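PDB 2WSM: hydrogenase expression/formation protein (HypB) from Archaeoglobus fulgidus, which probably binds and hydrolyses GTP as a G3E-family GTPase and takes part in maturing hydrogenases, apparently in the handling of their nickel. Local coordinates for residues E19-A24 / L94-I99; L46-I51 / K70-R75; T50-G55 / R77-K82; V145-P150 / K178-L183. All blocks are in the same frame, centred on the assembly; numbering follows the deposited sequence.

Contact 1. Residues E19-A24 / L94-I99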
loop_
_atom_site.group_PDB
_atom_site.type_symbol
_atom_site.label_atom_id
_atom_site.label_comp_id
_atom_site.label_asym_id
_atom_site.label_seq_id
_atom_site.Cartn_x
_atom_site.Cartn_y
_atom_site.Cartn_z
ATOM N N GLU A 19 6.680 -7.677 -17.188
ATOM C CA GLU A 19 6.887 -8.831 -18.053
ATOM C C GLU A 19 8.270 -8.770 -18.682
ATOM O O GLU A 19 8.943 -9.795 -18.819
ATOM C CB GLU A 19 5.817 -8.876 -19.150
ATOM C CG GLU A 19 6.087 -9.913 -20.246
ATOM C CD GLU A 19 5.228 -9.705 -21.498
ATOM O OE1 GLU A 19 4.612 -8.622 -21.646
ATOM O OE2 GLU A 19 5.177 -10.629 -22.342
ATOM N N LYS A 20 8.696 -7.569 -19.060
ATOM C CA LYS A 20 10.022 -7.394 -19.649
ATOM C C LYS A 20 11.129 -7.678 -18.634
ATOM O O LYS A 20 12.140 -8.311 -18.963
ATOM C CB LYS A 20 10.185 -5.987 -20.230
ATOM C CG LYS A 20 9.317 -5.713 -21.445
ATOM C CD LYS A 20 9.132 -4.220 -21.647
ATOM C CE LYS A 20 10.325 -3.598 -22.357
ATOM N NZ LYS A 20 10.164 -3.645 -23.840
ATOM N N ASN A 21 10.932 -7.215 -17.403
ATOM C CA ASN A 21 11.896 -7.472 -16.344
ATOM C C ASN A 21 12.010 -8.969 -16.097
ATOM O O ASN A 21 13.111 -9.500 -15.920
ATOM C CB ASN A 21 11.526 -6.725 -15.058
ATOM C CG ASN A 21 11.631 -5.211 -15.209
ATOM O OD1 ASN A 21 12.181 -4.708 -16.192
ATOM N ND2 ASN A 21 11.092 -4.480 -14.237
ATOM N N ARG A 22 10.865 -9.645 -16.115
ATOM C CA ARG A 22 10.809 -11.087 -15.883
ATOM C C ARG A 22 11.515 -11.861 -17.002
ATOM O O ARG A 22 12.313 -12.761 -16.741
ATOM C CB ARG A 22 9.353 -11.540 -15.724
ATOM C CG ARG A 22 9.180 -13.002 -15.351
ATOM C CD ARG A 22 7.769 -13.291 -14.821
ATOM N NE ARG A 22 7.597 -12.843 -13.438
ATOM C CZ ARG A 22 6.907 -11.764 -13.070
ATOM N NH1 ARG A 22 6.305 -11.013 -13.979
ATOM N NH2 ARG A 22 6.816 -11.440 -11.787
ATOM N N GLU A 23 11.248 -11.494 -18.249
ATOM C CA GLU A 23 11.920 -12.148 -19.371
ATOM C C GLU A 23 13.427 -11.919 -19.333
ATOM O O GLU A 23 14.204 -12.849 -19.545
ATOM C CB GLU A 23 11.334 -11.691 -20.708
ATOM C CG GLU A 23 12.011 -12.293 -21.941
ATOM C CD GLU A 23 12.275 -13.795 -21.829
ATOM O OE1 GLU A 23 11.587 -14.484 -21.048
ATOM O OE2 GLU A 23 13.183 -14.289 -22.532
ATOM N N ALA A 24 13.836 -10.682 -19.053
ATOM C CA ALA A 24 15.250 -10.351 -18.987
ATOM C C ALA A 24 15.922 -11.160 -17.890
ATOM O O ALA A 24 17.000 -11.713 -18.086
ATOM C CB ALA A 24 15.444 -8.854 -18.750
ATOM N N LEU A 94 8.336 0.452 -4.813
ATOM C CA LEU A 94 9.028 0.281 -6.085
ATOM C C LEU A 94 8.017 -0.102 -7.171
ATOM O O LEU A 94 6.911 -0.560 -6.875
ATOM C CB LEU A 94 10.114 -0.793 -5.997
ATOM C CG LEU A 94 11.150 -0.746 -4.865
ATOM C CD1 LEU A 94 12.037 -1.993 -4.897
ATOM C CD2 LEU A 94 11.995 0.521 -4.917
ATOM N N ASP A 95 8.396 0.104 -8.429
ATOM C CA ASP A 95 7.603 -0.384 -9.551
ATOM C C ASP A 95 8.548 -0.907 -10.616
ATOM O O ASP A 95 9.753 -0.680 -10.539
ATOM C CB ASP A 95 6.652 0.690 -10.109
ATOM C CG ASP A 95 7.367 1.956 -10.544
ATOM O OD1 ASP A 95 8.562 1.902 -10.912
ATOM O OD2 ASP A 95 6.719 3.024 -10.517
ATOM N N ALA A 96 8.002 -1.618 -11.594
ATOM C CA ALA A 96 8.820 -2.239 -12.627
ATOM C C ALA A 96 9.707 -1.221 -13.358
ATOM O O ALA A 96 10.830 -1.534 -13.744
ATOM C CB ALA A 96 7.944 -3.010 -13.606
ATOM N N HIS A 97 9.205 -0.003 -13.525
ATOM C CA HIS A 97 9.963 1.042 -14.203
ATOM C C HIS A 97 11.244 1.430 -13.477
ATOM O O HIS A 97 12.253 1.724 -14.116
ATOM C CB HIS A 97 9.112 2.294 -14.439
ATOM C CG HIS A 97 9.726 3.257 -15.406
ATOM N ND1 HIS A 97 10.692 4.170 -15.039
ATOM C CD2 HIS A 97 9.522 3.440 -16.733
ATOM C CE1 HIS A 97 11.052 4.877 -16.097
ATOM N NE2 HIS A 97 10.355 4.455 -17.137
ATOM N N MET A 98 11.203 1.438 -12.150
ATOM C CA MET A 98 12.368 1.836 -11.356
ATOM C C MET A 98 13.577 0.925 -11.545
ATOM O O MET A 98 14.709 1.341 -11.314
ATOM C CB MET A 98 12.025 1.884 -9.868
ATOM C CG MET A 98 11.241 3.093 -9.436
ATOM S SD MET A 98 10.784 2.924 -7.706
ATOM C CE MET A 98 9.511 4.181 -7.553
ATOM N N ILE A 99 13.348 -0.323 -11.937
ATOM C CA ILE A 99 14.462 -1.240 -12.098
ATOM C C ILE A 99 14.678 -1.636 -13.548
ATOM O O ILE A 99 15.666 -2.287 -13.878
ATOM C CB ILE A 99 14.284 -2.525 -11.256
ATOM C CG1 ILE A 99 13.277 -3.459 -11.919
ATOM C CG2 ILE A 99 13.908 -2.186 -9.809
ATOM C CD1 ILE A 99 12.986 -4.712 -11.101
#

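Contact 2. Residues L46-I51 / K70-R75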
loop_
_atom_site.group_PDB
_atom_site.type_symbol
_atom_site.label_atom_id
_atom_site.label_comp_id
_atom_site.label_asym_id
_atom_site.label_seq_id
_atom_site.Cartn_x
_atom_site.Cartn_y
_atom_site.Cartn_z
ATOM N N LEU A 46 19.616 -8.382 6.952
ATOM C CA LEU A 46 19.418 -9.711 6.381
ATOM C C LEU A 46 20.154 -9.849 5.050
ATOM O O LEU A 46 20.742 -10.892 4.761
ATOM C CB LEU A 46 17.934 -10.023 6.192
ATOM C CG LEU A 46 17.643 -11.401 5.585
ATOM C CD1 LEU A 46 18.129 -12.518 6.506
ATOM C CD2 LEU A 46 16.165 -11.561 5.285
ATOM N N ILE A 47 20.129 -8.788 4.246
ATOM C CA ILE A 47 20.797 -8.806 2.950
ATOM C C ILE A 47 22.322 -8.874 3.106
ATOM O O ILE A 47 22.991 -9.653 2.428
ATOM C CB ILE A 47 20.394 -7.594 2.090
ATOM C CG1 ILE A 47 18.956 -7.756 1.590
ATOM C CG2 ILE A 47 21.351 -7.425 0.903
ATOM C CD1 ILE A 47 18.403 -6.509 0.877
ATOM N N GLU A 48 22.864 -8.073 4.012
ATOM C CA GLU A 48 24.296 -8.116 4.287
ATOM C C GLU A 48 24.699 -9.495 4.788
ATOM O O GLU A 48 25.582 -10.135 4.218
ATOM C CB GLU A 48 24.677 -7.047 5.311
ATOM C CG GLU A 48 24.327 -5.631 4.868
ATOM C CD GLU A 48 24.242 -4.648 6.022
ATOM O OE1 GLU A 48 23.993 -5.094 7.163
ATOM O OE2 GLU A 48 24.407 -3.429 5.782
ATOM N N ARG A 49 24.048 -9.951 5.858
ATOM C CA ARG A 49 24.345 -11.261 6.431
ATOM C C ARG A 49 24.302 -12.350 5.362
ATOM O O ARG A 49 25.120 -13.260 5.362
ATOM C CB ARG A 49 23.386 -11.586 7.582
ATOM C CG ARG A 49 23.519 -10.666 8.799
ATOM C CD ARG A 49 24.830 -10.911 9.557
ATOM N NE ARG A 49 25.113 -12.337 9.663
ATOM C CZ ARG A 49 24.712 -13.110 10.665
ATOM N NH1 ARG A 49 24.026 -12.587 11.670
ATOM N NH2 ARG A 49 25.007 -14.404 10.666
ATOM N N THR A 50 23.355 -12.247 4.441
ATOM C CA THR A 50 23.261 -13.202 3.343
ATOM C C THR A 50 24.505 -13.145 2.464
ATOM O O THR A 50 25.087 -14.168 2.108
ATOM C CB THR A 50 22.058 -12.895 2.448
ATOM O OG1 THR A 50 20.852 -13.017 3.206
ATOM C CG2 THR A 50 22.022 -13.837 1.253
ATOM N N ILE A 51 24.884 -11.929 2.095
ATOM C CA ILE A 51 26.051 -11.706 1.265
ATOM C C ILE A 51 27.289 -12.290 1.941
ATOM O O ILE A 51 28.129 -12.914 1.292
ATOM C CB ILE A 51 26.220 -10.201 0.979
ATOM C CG1 ILE A 51 25.082 -9.726 0.069
ATOM C CG2 ILE A 51 27.577 -9.910 0.350
ATOM C CD1 ILE A 51 24.906 -8.236 0.049
ATOM N N LYS A 70 25.520 5.493 5.060
ATOM C CA LYS A 70 26.797 5.363 4.373
ATOM C C LYS A 70 27.536 4.118 4.835
ATOM O O LYS A 70 28.157 3.421 4.029
ATOM C CB LYS A 70 27.665 6.607 4.596
ATOM C CG LYS A 70 27.089 7.884 3.993
ATOM C CD LYS A 70 28.055 9.054 4.130
ATOM C CE LYS A 70 27.537 10.286 3.397
ATOM N NZ LYS A 70 28.551 11.380 3.343
ATOM N N ALA A 71 27.463 3.848 6.136
ATOM C CA ALA A 71 28.132 2.694 6.722
ATOM C C ALA A 71 27.601 1.398 6.130
ATOM O O ALA A 71 28.364 0.475 5.852
ATOM C CB ALA A 71 27.969 2.692 8.233
ATOM N N ASP A 72 26.287 1.334 5.943
ATOM C CA ASP A 72 25.656 0.151 5.375
ATOM C C ASP A 72 25.969 -0.008 3.893
ATOM O O ASP A 72 26.089 -1.124 3.403
ATOM C CB ASP A 72 24.145 0.171 5.614
ATOM C CG ASP A 72 23.776 -0.247 7.021
ATOM O OD1 ASP A 72 24.418 -1.180 7.549
ATOM O OD2 ASP A 72 22.847 0.354 7.597
ATOM N N TYR A 73 26.111 1.103 3.177
ATOM C CA TYR A 73 26.517 1.022 1.779
ATOM C C TYR A 73 27.948 0.515 1.639
ATOM O O TYR A 73 28.247 -0.304 0.770
ATOM C CB TYR A 73 26.333 2.355 1.056
ATOM C CG TYR A 73 24.982 2.463 0.406
ATOM C CD1 TYR A 73 24.688 1.744 -0.743
ATOM C CD2 TYR A 73 23.991 3.263 0.951
ATOM C CE1 TYR A 73 23.445 1.827 -1.336
ATOM C CE2 TYR A 73 22.754 3.359 0.367
ATOM C CZ TYR A 73 22.481 2.639 -0.773
ATOM O OH TYR A 73 21.237 2.736 -1.349
ATOM N N GLU A 74 28.825 0.999 2.509
ATOM C CA GLU A 74 30.185 0.496 2.555
ATOM C C GLU A 74 30.164 -0.987 2.865
ATOM O O GLU A 74 30.868 -1.775 2.239
ATOM C CB GLU A 74 30.988 1.229 3.626
ATOM C CG GLU A 74 32.472 0.941 3.571
ATOM C CD GLU A 74 33.294 2.023 4.240
ATOM O OE1 GLU A 74 32.985 2.381 5.399
ATOM O OE2 GLU A 74 34.250 2.514 3.602
ATOM N N ARG A 75 29.337 -1.375 3.826
ATOM C CA ARG A 75 29.335 -2.759 4.271
ATOM C C ARG A 75 28.950 -3.722 3.146
ATOM O O ARG A 75 29.571 -4.774 2.985
ATOM C CB ARG A 75 28.434 -2.943 5.491
ATOM C CG ARG A 75 28.605 -4.289 6.171
ATOM C CD ARG A 75 27.787 -4.369 7.446
ATOM N NE ARG A 75 27.508 -5.751 7.832
ATOM C CZ ARG A 75 26.778 -6.096 8.889
ATOM N NH1 ARG A 75 26.257 -5.160 9.672
ATOM N NH2 ARG A 75 26.573 -7.377 9.166
HETATM O O HOH W 1 22.749 -3.473 8.942
#

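Contact 3. Residues T50-G55 / R77-K82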
loop_
_atom_site.group_PDB
_atom_site.type_symbol
_atom_site.label_atom_id
_atom_site.label_comp_id
_atom_site.label_asym_id
_atom_site.label_seq_id
_atom_site.Cartn_x
_atom_site.Cartn_y
_atom_site.Cartn_z
ATOM N N THR A 50 23.355 -12.247 4.441
ATOM C CA THR A 50 23.261 -13.202 3.343
ATOM C C THR A 50 24.505 -13.145 2.464
ATOM O O THR A 50 25.087 -14.168 2.108
ATOM C CB THR A 50 22.058 -12.895 2.448
ATOM O OG1 THR A 50 20.852 -13.017 3.206
ATOM C CG2 THR A 50 22.022 -13.837 1.253
ATOM N N ILE A 51 24.884 -11.929 2.095
ATOM C CA ILE A 51 26.051 -11.706 1.265
ATOM C C ILE A 51 27.289 -12.290 1.941
ATOM O O ILE A 51 28.129 -12.914 1.292
ATOM C CB ILE A 51 26.220 -10.201 0.979
ATOM C CG1 ILE A 51 25.082 -9.726 0.069
ATOM C CG2 ILE A 51 27.577 -9.910 0.350
ATOM C CD1 ILE A 51 24.906 -8.236 0.049
ATOM N N GLU A 52 27.366 -12.119 3.257
ATOM C CA GLU A 52 28.508 -12.592 4.028
ATOM C C GLU A 52 28.592 -14.112 4.065
ATOM O O GLU A 52 29.682 -14.678 4.026
ATOM C CB GLU A 52 28.466 -12.023 5.442
ATOM C CG GLU A 52 28.945 -10.586 5.519
ATOM C CD GLU A 52 28.342 -9.813 6.677
ATOM O OE1 GLU A 52 28.064 -10.425 7.733
ATOM O OE2 GLU A 52 28.153 -8.586 6.523
ATOM N N ARG A 53 27.441 -14.768 4.123
ATOM C CA ARG A 53 27.404 -16.214 4.287
ATOM C C ARG A 53 27.628 -16.987 2.984
ATOM O O ARG A 53 28.369 -17.965 2.964
ATOM C CB ARG A 53 26.096 -16.649 4.962
ATOM C CG ARG A 53 25.775 -18.131 4.814
ATOM C CD ARG A 53 26.720 -19.015 5.622
ATOM N NE ARG A 53 26.664 -18.707 7.049
ATOM C CZ ARG A 53 25.881 -19.330 7.927
ATOM N NH1 ARG A 53 25.904 -18.976 9.207
ATOM N NH2 ARG A 53 25.075 -20.307 7.530
ATOM N N ILE A 54 27.003 -16.551 1.898
ATOM C CA ILE A 54 27.084 -17.296 0.640
ATOM C C ILE A 54 27.619 -16.484 -0.540
ATOM O O ILE A 54 27.570 -16.943 -1.679
ATOM C CB ILE A 54 25.710 -17.891 0.233
ATOM C CG1 ILE A 54 24.650 -16.789 0.156
ATOM C CG2 ILE A 54 25.293 -19.011 1.191
ATOM C CD1 ILE A 54 23.362 -17.224 -0.508
ATOM N N GLY A 55 28.131 -15.286 -0.270
ATOM C CA GLY A 55 28.632 -14.415 -1.326
ATOM C C GLY A 55 29.797 -14.994 -2.118
ATOM O O GLY A 55 30.012 -14.636 -3.275
ATOM N N ARG A 77 28.991 -3.026 -0.204
ATOM C CA ARG A 77 29.907 -2.869 -1.327
ATOM C C ARG A 77 31.281 -3.463 -1.021
ATOM O O ARG A 77 32.044 -3.801 -1.926
ATOM C CB ARG A 77 30.034 -1.391 -1.701
ATOM C CG ARG A 77 28.879 -0.876 -2.544
ATOM C CD ARG A 77 28.730 0.629 -2.442
ATOM N NE ARG A 77 27.482 1.083 -3.053
ATOM C CZ ARG A 77 26.933 2.278 -2.847
ATOM N NH1 ARG A 77 27.518 3.153 -2.038
ATOM N NH2 ARG A 77 25.792 2.596 -3.448
ATOM N N ARG A 78 31.580 -3.602 0.266
ATOM C CA ARG A 78 32.881 -4.074 0.709
ATOM C C ARG A 78 33.220 -5.455 0.159
ATOM O O ARG A 78 34.394 -5.786 -0.021
ATOM C CB ARG A 78 32.927 -4.093 2.233
ATOM C CG ARG A 78 34.195 -4.680 2.824
ATOM C CD ARG A 78 34.042 -4.790 4.323
ATOM N NE ARG A 78 33.350 -3.619 4.851
ATOM C CZ ARG A 78 32.845 -3.539 6.075
ATOM N NH1 ARG A 78 32.955 -4.571 6.901
ATOM N NH2 ARG A 78 32.231 -2.431 6.471
ATOM N N PHE A 79 32.196 -6.257 -0.109
ATOM C CA PHE A 79 32.407 -7.614 -0.605
ATOM C C PHE A 79 32.475 -7.653 -2.129
ATOM O O PHE A 79 32.296 -8.705 -2.745
ATOM C CB PHE A 79 31.323 -8.565 -0.081
ATOM C CG PHE A 79 31.396 -8.806 1.401
ATOM C CD1 PHE A 79 32.230 -9.789 1.913
ATOM C CD2 PHE A 79 30.644 -8.043 2.281
ATOM C CE1 PHE A 79 32.310 -10.012 3.279
ATOM C CE2 PHE A 79 30.718 -8.260 3.647
ATOM C CZ PHE A 79 31.553 -9.244 4.147
ATOM N N GLY A 80 32.743 -6.501 -2.731
ATOM C CA GLY A 80 32.879 -6.413 -4.171
ATOM C C GLY A 80 31.549 -6.636 -4.853
ATOM O O GLY A 80 31.455 -6.645 -6.080
ATOM N N ILE A 81 30.515 -6.821 -4.043
ATOM C CA ILE A 81 29.155 -6.986 -4.540
ATOM C C ILE A 81 28.682 -5.738 -5.276
ATOM O O ILE A 81 28.913 -4.615 -4.831
ATOM C CB ILE A 81 28.183 -7.308 -3.377
ATOM C CG1 ILE A 81 28.072 -8.818 -3.182
ATOM C CG2 ILE A 81 26.806 -6.707 -3.618
ATOM C CD1 ILE A 81 29.368 -9.477 -2.815
ATOM N N LYS A 82 28.029 -5.937 -6.416
ATOM C CA LYS A 82 27.374 -4.833 -7.099
ATOM C C LYS A 82 26.169 -4.392 -6.271
ATOM O O LYS A 82 25.341 -5.215 -5.876
ATOM C CB LYS A 82 26.927 -5.259 -8.493
ATOM C CG LYS A 82 28.052 -5.768 -9.386
ATOM C CD LYS A 82 27.521 -6.212 -10.746
ATOM C CE LYS A 82 28.656 -6.554 -11.704
ATOM N NZ LYS A 82 29.499 -7.674 -11.192
#

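Contact 4. Residues V145-P150 / K178-L183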
loop_
_atom_site.group_PDB
_atom_site.type_symbol
_atom_site.label_atom_id
_atom_site.label_comp_id
_atom_site.label_asym_id
_atom_site.label_seq_id
_atom_site.Cartn_x
_atom_site.Cartn_y
_atom_site.Cartn_z
ATOM N N VAL A 145 0.451 -6.737 13.833
ATOM C CA VAL A 145 0.863 -6.173 12.549
ATOM C C VAL A 145 0.522 -7.092 11.367
ATOM O O VAL A 145 0.192 -6.618 10.291
ATOM C CB VAL A 145 2.370 -5.832 12.545
ATOM C CG1 VAL A 145 3.186 -7.086 12.777
ATOM C CG2 VAL A 145 2.776 -5.136 11.237
ATOM N N VAL A 146 0.586 -8.402 11.564
ATOM C CA VAL A 146 0.201 -9.308 10.493
ATOM C C VAL A 146 -1.293 -9.192 10.204
ATOM O O VAL A 146 -1.701 -9.036 9.056
ATOM C CB VAL A 146 0.554 -10.774 10.800
ATOM C CG1 VAL A 146 -0.014 -11.685 9.717
ATOM C CG2 VAL A 146 2.068 -10.951 10.919
ATOM N N GLU A 147 -2.112 -9.249 11.247
ATOM C CA GLU A 147 -3.551 -9.216 11.040
ATOM C C GLU A 147 -4.049 -7.862 10.529
ATOM O O GLU A 147 -5.076 -7.792 9.866
ATOM C CB GLU A 147 -4.310 -9.676 12.292
ATOM C CG GLU A 147 -4.178 -8.785 13.514
ATOM C CD GLU A 147 -5.034 -9.284 14.670
ATOM O OE1 GLU A 147 -4.629 -9.104 15.836
ATOM O OE2 GLU A 147 -6.112 -9.864 14.410
ATOM N N LYS A 148 -3.316 -6.798 10.835
ATOM C CA LYS A 148 -3.628 -5.469 10.319
ATOM C C LYS A 148 -3.307 -5.317 8.827
ATOM O O LYS A 148 -3.811 -4.405 8.186
ATOM C CB LYS A 148 -2.834 -4.401 11.075
ATOM C CG LYS A 148 -3.373 -4.017 12.441
ATOM C CD LYS A 148 -2.417 -3.013 13.078
ATOM C CE LYS A 148 -2.986 -2.390 14.340
ATOM N NZ LYS A 148 -1.983 -1.503 15.007
ATOM N N HIS A 149 -2.451 -6.182 8.284
ATOM C CA HIS A 149 -1.981 -6.019 6.899
ATOM C C HIS A 149 -2.116 -7.282 6.057
ATOM O O HIS A 149 -1.125 -7.832 5.582
ATOM C CB HIS A 149 -0.530 -5.514 6.880
ATOM C CG HIS A 149 -0.350 -4.203 7.574
ATOM N ND1 HIS A 149 0.105 -4.106 8.869
ATOM C CD2 HIS A 149 -0.616 -2.938 7.172
ATOM C CE1 HIS A 149 0.139 -2.834 9.228
ATOM N NE2 HIS A 149 -0.298 -2.104 8.216
ATOM N N PRO A 150 -3.354 -7.735 5.854
ATOM C CA PRO A 150 -3.618 -8.963 5.100
ATOM C C PRO A 150 -3.142 -8.867 3.657
ATOM O O PRO A 150 -2.655 -9.860 3.128
ATOM C CB PRO A 150 -5.149 -9.070 5.116
ATOM C CG PRO A 150 -5.603 -8.153 6.197
ATOM C CD PRO A 150 -4.591 -7.073 6.299
ATOM N N LYS A 178 2.820 -15.781 14.013
ATOM C CA LYS A 178 2.956 -16.943 13.145
ATOM C C LYS A 178 1.598 -17.463 12.679
ATOM O O LYS A 178 1.396 -17.691 11.481
ATOM C CB LYS A 178 3.729 -18.051 13.867
ATOM C CG LYS A 178 4.035 -19.263 13.009
ATOM C CD LYS A 178 4.986 -20.217 13.732
ATOM C CE LYS A 178 5.212 -21.511 12.945
ATOM N NZ LYS A 178 6.013 -21.325 11.692
ATOM N N ALA A 179 0.675 -17.644 13.625
ATOM C CA ALA A 179 -0.656 -18.178 13.334
ATOM C C ALA A 179 -1.485 -17.255 12.436
ATOM O O ALA A 179 -2.197 -17.720 11.549
ATOM C CB ALA A 179 -1.410 -18.480 14.640
ATOM N N ASP A 180 -1.402 -15.949 12.670
ATOM C CA ASP A 180 -2.100 -14.986 11.819
ATOM C C ASP A 180 -1.537 -15.033 10.395
ATOM O O ASP A 180 -2.274 -14.935 9.421
ATOM C CB ASP A 180 -1.995 -13.571 12.390
ATOM C CG ASP A 180 -2.719 -13.417 13.720
ATOM O OD1 ASP A 180 -3.564 -14.266 14.041
ATOM O OD2 ASP A 180 -2.447 -12.443 14.451
ATOM N N ALA A 181 -0.227 -15.206 10.287
ATOM C CA ALA A 181 0.443 -15.294 8.993
ATOM C C ALA A 181 -0.032 -16.499 8.186
ATOM O O ALA A 181 -0.293 -16.402 6.986
ATOM C CB ALA A 181 1.953 -15.357 9.196
ATOM N N LYS A 182 -0.140 -17.631 8.872
ATOM C CA LYS A 182 -0.577 -18.895 8.291
ATOM C C LYS A 182 -2.060 -18.880 7.920
ATOM O O LYS A 182 -2.458 -19.405 6.878
ATOM C CB LYS A 182 -0.294 -20.020 9.288
ATOM C CG LYS A 182 -0.808 -21.383 8.879
ATOM C CD LYS A 182 -0.270 -22.452 9.828
ATOM C CE LYS A 182 1.228 -22.263 10.047
ATOM N NZ LYS A 182 1.959 -22.074 8.753
ATOM N N LEU A 183 -2.878 -18.274 8.770
ATOM C CA LEU A 183 -4.291 -18.129 8.454
ATOM C C LEU A 183 -4.475 -17.291 7.188
ATOM O O LEU A 183 -5.277 -17.632 6.311
ATOM C CB LEU A 183 -5.046 -17.479 9.616
ATOM C CG LEU A 183 -6.565 -17.431 9.439
ATOM C CD1 LEU A 183 -7.153 -18.828 9.603
ATOM C CD2 LEU A 183 -7.217 -16.442 10.409
HETATM O O HOH W 2 -0.643 -10.526 13.729
#

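Contact 1. Residues E19-A24 / L94-I99
Asn21 and Ala96 join the N-terminal helix 12-28 to the short helix 96-100 on the P-loop NTPase fold of this G3E GTPase. One side chain does nearly all the work. From the helix, the Asn21 CB points at the second segment, and CG follows anti to the carbonyl carbon (chi1 -67°), which sends the amide straight across. CG itself comes within 4.1 Å of Ile99 CG1, and at the tip ND2 does the binding. It gives a hydrogen bond of 3.0 Å to Ala96 O, nearly straight at 159°, with the oxygen in the plane of the Asn21 amide. Seen from the acceptor, the donor stands to one side, at a C=O...N angle of 112° and tilted from the carbonyl plane. Asn21 ND2 also bonds to Leu128 O, so that two main-chain carbonyls hold the amide group of a buried side chain. Apolar atoms also lie beside it: Ala96 CB approaches ND2 to 3.5 Å, and Ile99 crosses it at a slant, with CD1 at 3.7 Å from the same nitrogen. Asp95, just before the short helix, is its N-cap, its OD1 accepting from Met98 N. Ala96 N in turn is bound by Asn14 OD1 of helix 12-28. Within the two segments the nearest carbon to Asn21 ND2 is Ile99 CG1, at 3.3 Å.

Contact 2. Residues L46-I51 / K70-R75
Glu48 and Arg75 bury the most surface here, followed by Asp72, and all three put charged groups between two helices whose local axes are 10.9 Å apart and run nearly parallel, at 23°. Glu48 leaves helix 43-54 as an extended arm and ends between the two partners, one carboxylate oxygen for each. OE1 lies over a face of the Arg75 guanidinium, offset toward its rim and 3.4 Å from NH1. No N-H points at it, so the salt bridge rests on charge alone. Arg75 is stretched from CG to NE, with CG anti to the backbone N (chi1 -168°), which lays the chain across Glu48 at about a right angle and brings NH2 within 4.0 Å of Arg49 CD, near the guanidinium plane. NE of Arg75 is meanwhile paired with Glu52, one turn further along the helix of Glu48. The second oxygen has an awkward neighbour: Glu48 OE2 stands 2.9 Å from Asp72 OD1, acceptor against acceptor, with the carboxylate planes 51° apart. A water donates to Glu48 OE1 at 2.7 Å and to Asp72 OD1 at 3.2 Å, linking the two carboxylates and perhaps easing the approach, while the nearby positive charge of Arg75 probably offsets part of the repulsion. The two helices belong to consecutive beta-alpha-beta units, joined through strand 60-64, of the parallel-sheet P-loop NTPase fold.

Contact 3. Residues T50-G55 / R77-K82
Glu52 OE2 is gripped by the guanidinium of Arg75 through NE, and this hold at the carboxylate probably steadies the side chain whose methylene part touches Phe79. CG of Glu52 makes the touch: it is 3.2 Å from Phe79 CZ and 3.5 Å from CE2, a tight approach to the far end of the ring from an oblique direction. Beyond CG the Glu52 chain runs on extended, so the carboxylate continues past the CZ/CE2 end of the ring, its plane turned 34° from that of the ring, and OE2 remains 3.9 Å from CE2. The other end of the aromatic side chain meets Ile51, whose CG2 is 4.0 Å from Phe79 CB. In the P-loop NTPase fold this is where the link from helix 70-77 to the outermost strand 82-85 folds back against the C-terminal end of helix 43-54. That link begins with a type I beta turn from Arg77 to Gly80, closed by Gly80 N on Arg77 O at 2.9 Å. Gly80 itself takes a positive phi of 69°, and the chain then brings Ile81 round to the same helix. Ile81 crosses Ile51 at a slant and presents both CG1 and CD1 to a single methyl, Ile51 CG2, each at 3.7 Å. That methyl is the branch standing anti to the backbone N of Ile51, and Phe79 and Ile81 lie side by side against it. Ile51 also packs on Ile60 of strand 60-64.

Contact 4. Residues V145-P150 / K178-L183
A small, mixed contact, one valine methyl packed on a helix backbone beside a water bridge, joins the short helix 145-148 to helix 174-184 at one side of the P-loop NTPase fold. Val146 supplies the methyl. Its CG1, anti to the backbone N (chi1 174°), presses on the helix backbone where Asp180 passes into Ala181, lying 3.6 Å from Ala181 N and 3.8 Å from Asp180 CB. The Ala181 methyl, at 4.2 Å from that same CG1, is a looser neighbour, and it also packs on the sheet strands 158-162 and 189-192. At the neighbouring positions the acidic ends come near each other: Glu147 OE1 and Asp180 OD2 stand 4.2 Å apart with their carboxylate planes inclined by 37°. Lys176 forms a salt bridge to each of these oxygens and so probably balances the like charges. Behind the contact, His149 ND1 bonds in its ring plane to a lone pair of Val145 O, and the next residue, Pro150, packs on Pro150 of the second subunit. Between the segments a water accepts from Glu147 N at 3.2 Å and donates to Asp180 OD2 at 2.7 Å.

How the contacts relate
Contacts 2 and 3 form one continuous patch, their centres 8 Å apart: both use helix 43-54 and share Thr50 and Ile51, and the salt bridge from Arg75 NE to Glu52 OE2, 3.2 Å long, runs from one to the other. Helix 43-54 follows a probable P-loop, whose residues Glu48 touches, so contact 2 probably lies beside the nucleotide site, with contact 3 at the far end of the helix. Contact 1 closes a longer loop of chain that contains both, yet its centre is 24 Å from that of contact 2, and its segment 94-99 follows shortly after Cys92, which is disulfide-bonded to Cys122. Contact 4 comes later in the chain, with its centre 28 Å from that of contact 2, across the chain's centre and near the second subunit.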